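PDB 3P02: uncharacterized protein, which is of unknown function but joins an E-set-like, beta-rich N-terminal domain to a C-terminal domain built on a large antiparallel sheet. Local coordinates for residues 37-42 / 107-112. Numbering follows the deposited sequence. Where two conformers were deposited one is given.
Sequences YTYNLP and LPIEFS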
loop_
_atom_site.group_PDB
_atom_site.type_symbol
_atom_site.label_atom_id
_atom_site.label_comp_id
_atom_site.label_asym_id
_atom_site.label_seq_id
_atom_site.Cartn_x
_atom_site.Cartn_y
_atom_site.Cartn_z
ATOM N N TYR A 37 3.531 -12.235 5.855
ATOM C CA TYR A 37 4.509 -12.374 4.791
ATOM C C TYR A 37 5.913 -12.212 5.373
ATOM O O TYR A 37 6.148 -11.286 6.166
ATOM C CB TYR A 37 4.274 -11.332 3.685
ATOM C CG TYR A 37 5.248 -11.425 2.530
ATOM C CD1 TYR A 37 5.246 -12.528 1.675
ATOM C CD2 TYR A 37 6.140 -10.395 2.261
ATOM C CE1 TYR A 37 6.140 -12.621 0.608
ATOM C CE2 TYR A 37 7.040 -10.475 1.192
ATOM C CZ TYR A 37 7.025 -11.587 0.360
ATOM O OH TYR A 37 7.919 -11.700 -0.682
ATOM N N THR A 38 6.842 -13.073 4.957
ATOM C CA THR A 38 8.255 -12.929 5.323
ATOM C C THR A 38 8.969 -12.303 4.145
ATOM O O THR A 38 8.994 -12.881 3.061
ATOM C CB THR A 38 8.904 -14.232 5.743
ATOM O OG1 THR A 38 8.225 -14.711 6.894
ATOM C CG2 THR A 38 10.409 -14.050 6.057
ATOM N N TYR A 39 9.527 -11.125 4.354
ATOM C CA TYR A 39 10.287 -10.419 3.336
ATOM C C TYR A 39 11.777 -10.675 3.573
ATOM O O TYR A 39 12.264 -10.477 4.693
ATOM C CB TYR A 39 9.985 -8.933 3.377
ATOM C CG TYR A 39 10.860 -8.132 2.445
ATOM C CD1 TYR A 39 10.618 -8.111 1.072
ATOM C CD2 TYR A 39 11.896 -7.348 2.937
ATOM C CE1 TYR A 39 11.417 -7.354 0.210
ATOM C CE2 TYR A 39 12.706 -6.600 2.085
ATOM C CZ TYR A 39 12.474 -6.620 0.723
ATOM O OH TYR A 39 13.274 -5.867 -0.101
ATOM N N ASN A 40 12.511 -11.083 2.520
ATOM C CA ASN A 40 13.950 -11.350 2.676
ATOM C C ASN A 40 14.735 -10.175 2.173
ATOM O O ASN A 40 14.770 -9.925 0.975
ATOM C CB ASN A 40 14.343 -12.634 1.927
ATOM C CG ASN A 40 13.638 -13.799 2.524
ATOM O OD1 ASN A 40 12.630 -14.303 1.990
ATOM N ND2 ASN A 40 14.024 -14.110 3.728
ATOM N N LEU A 41 15.297 -9.396 3.104
ATOM C CA LEU A 41 16.049 -8.200 2.778
ATOM C C LEU A 41 17.523 -8.587 2.488
ATOM O O LEU A 41 18.199 -9.041 3.408
ATOM C CB LEU A 41 15.932 -7.227 3.971
ATOM C CG LEU A 41 16.710 -5.916 3.892
ATOM C CD1 LEU A 41 16.419 -5.147 2.610
ATOM C CD2 LEU A 41 16.373 -5.032 5.081
ATOM N N PRO A 42 18.024 -8.399 1.235
ATOM C CA PRO A 42 19.404 -8.813 0.916
ATOM C C PRO A 42 20.447 -7.963 1.618
ATOM O O PRO A 42 20.333 -6.729 1.648
ATOM C CB PRO A 42 19.505 -8.649 -0.614
ATOM C CG PRO A 42 18.080 -8.661 -1.105
ATOM C CD PRO A 42 17.311 -7.953 0.022
ATOM N N LEU A 107 18.208 -10.909 5.599
ATOM C CA LEU A 107 17.544 -10.557 6.829
ATOM C C LEU A 107 16.073 -10.877 6.640
ATOM O O LEU A 107 15.408 -10.174 5.878
ATOM C CB LEU A 107 17.748 -9.090 7.231
ATOM C CG LEU A 107 16.990 -8.649 8.516
ATOM C CD1 LEU A 107 17.458 -9.430 9.739
ATOM C CD2 LEU A 107 17.162 -7.168 8.752
ATOM N N PRO A 108 15.562 -11.948 7.260
ATOM C CA PRO A 108 14.126 -12.243 7.088
ATOM C C PRO A 108 13.294 -11.408 8.054
ATOM O O PRO A 108 13.501 -11.451 9.277
ATOM C CB PRO A 108 14.014 -13.745 7.352
ATOM C CG PRO A 108 15.306 -14.126 8.139
ATOM C CD PRO A 108 16.236 -12.929 8.146
ATOM N N ILE A 109 12.361 -10.620 7.491
ATOM C CA ILE A 109 11.459 -9.798 8.288
ATOM C C ILE A 109 10.063 -10.381 8.176
ATOM O O ILE A 109 9.485 -10.357 7.086
ATOM C CB ILE A 109 11.476 -8.304 7.885
ATOM C CG1 ILE A 109 12.924 -7.743 7.932
ATOM C CG2 ILE A 109 10.535 -7.497 8.806
ATOM C CD1 ILE A 109 13.329 -6.995 6.784
ATOM N N GLU A 110 9.518 -10.873 9.305
ATOM C CA GLU A 110 8.172 -11.432 9.309
ATOM C C GLU A 110 7.173 -10.334 9.588
ATOM O O GLU A 110 7.182 -9.759 10.675
ATOM C CB GLU A 110 8.045 -12.550 10.344
ATOM C CG GLU A 110 8.868 -13.783 9.968
ATOM C CD GLU A 110 8.764 -14.986 10.891
ATOM O OE1 GLU A 110 8.099 -14.879 11.948
ATOM O OE2 GLU A 110 9.347 -16.043 10.552
ATOM N N PHE A 111 6.374 -9.984 8.594
ATOM C CA PHE A 111 5.312 -9.001 8.784
ATOM C C PHE A 111 4.026 -9.714 9.190
ATOM O O PHE A 111 3.690 -10.755 8.595
ATOM C CB PHE A 111 5.073 -8.227 7.485
ATOM C CG PHE A 111 6.205 -7.267 7.182
ATOM C CD1 PHE A 111 6.289 -6.040 7.836
ATOM C CD2 PHE A 111 7.216 -7.616 6.294
ATOM C CE1 PHE A 111 7.306 -5.136 7.536
ATOM C CE2 PHE A 111 8.252 -6.718 6.011
ATOM C CZ PHE A 111 8.297 -5.492 6.649
ATOM N N SER A 112 3.304 -9.146 10.170
ATOM C CA SER A 112 2.009 -9.656 10.651
ATOM C C SER A 112 1.114 -8.448 10.736
ATOM O O SER A 112 1.160 -7.712 11.721
ATOM C CB SER A 112 2.178 -10.354 11.998
ATOM O OG SER A 112 3.003 -11.498 11.866
#
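Tyr39 and Ile109 face each other as a hydrogen-bonded antiparallel pair: Tyr39 N donates a hydrogen bond to Ile109 O at 2.8 Å, and Ile109 N donates one to Tyr39 O with an N-H...O angle of 175°. Reciprocal N-H...O bonds likewise join Tyr37 to Phe111 and Leu41 to Leu107, so six backbone bonds hold the strands in unbroken register. Two CA-H...O contacts, Thr38 CA to Ile109 O and Pro108 CA to Tyr39 O, supplement them; Pro108, lacking an N-H, falls in a non-hydrogen-bonded pair with Asn40, where no donor toward that strand is required.

Ile109 can be followed outward. Ile109 CB lies 3.9 Å from Tyr39 O. Along its own strand, Ile109 CG2 rests 3.6 Å above one face of the Phe111 ring, displaced toward the rim. Chi1 of -55° sets Ile109 CG1 anti to the carbonyl carbon, and chi2 of 132°, off the staggered values, brings Ile109 CD1 to Leu41 CB at 3.8 Å and within 4.1 Å of Tyr39 CD2, at that ring's edge. The Phe111 ring meets Tyr39 CB edge-on through Phe111 CE2, 3.9 Å away.

This largely apolar face packs against Val27, Leu126 and Leu149 of a second sheet, forming a sandwich core consistent with an E-set domain. On the other face, Thr38 OG1 lies 3.3 Å from Glu110 CG. The chemistry thus divides: backbone N and O of the three hydrogen-bonded pairs satisfy one another, while side chains on their face add van der Waals packing.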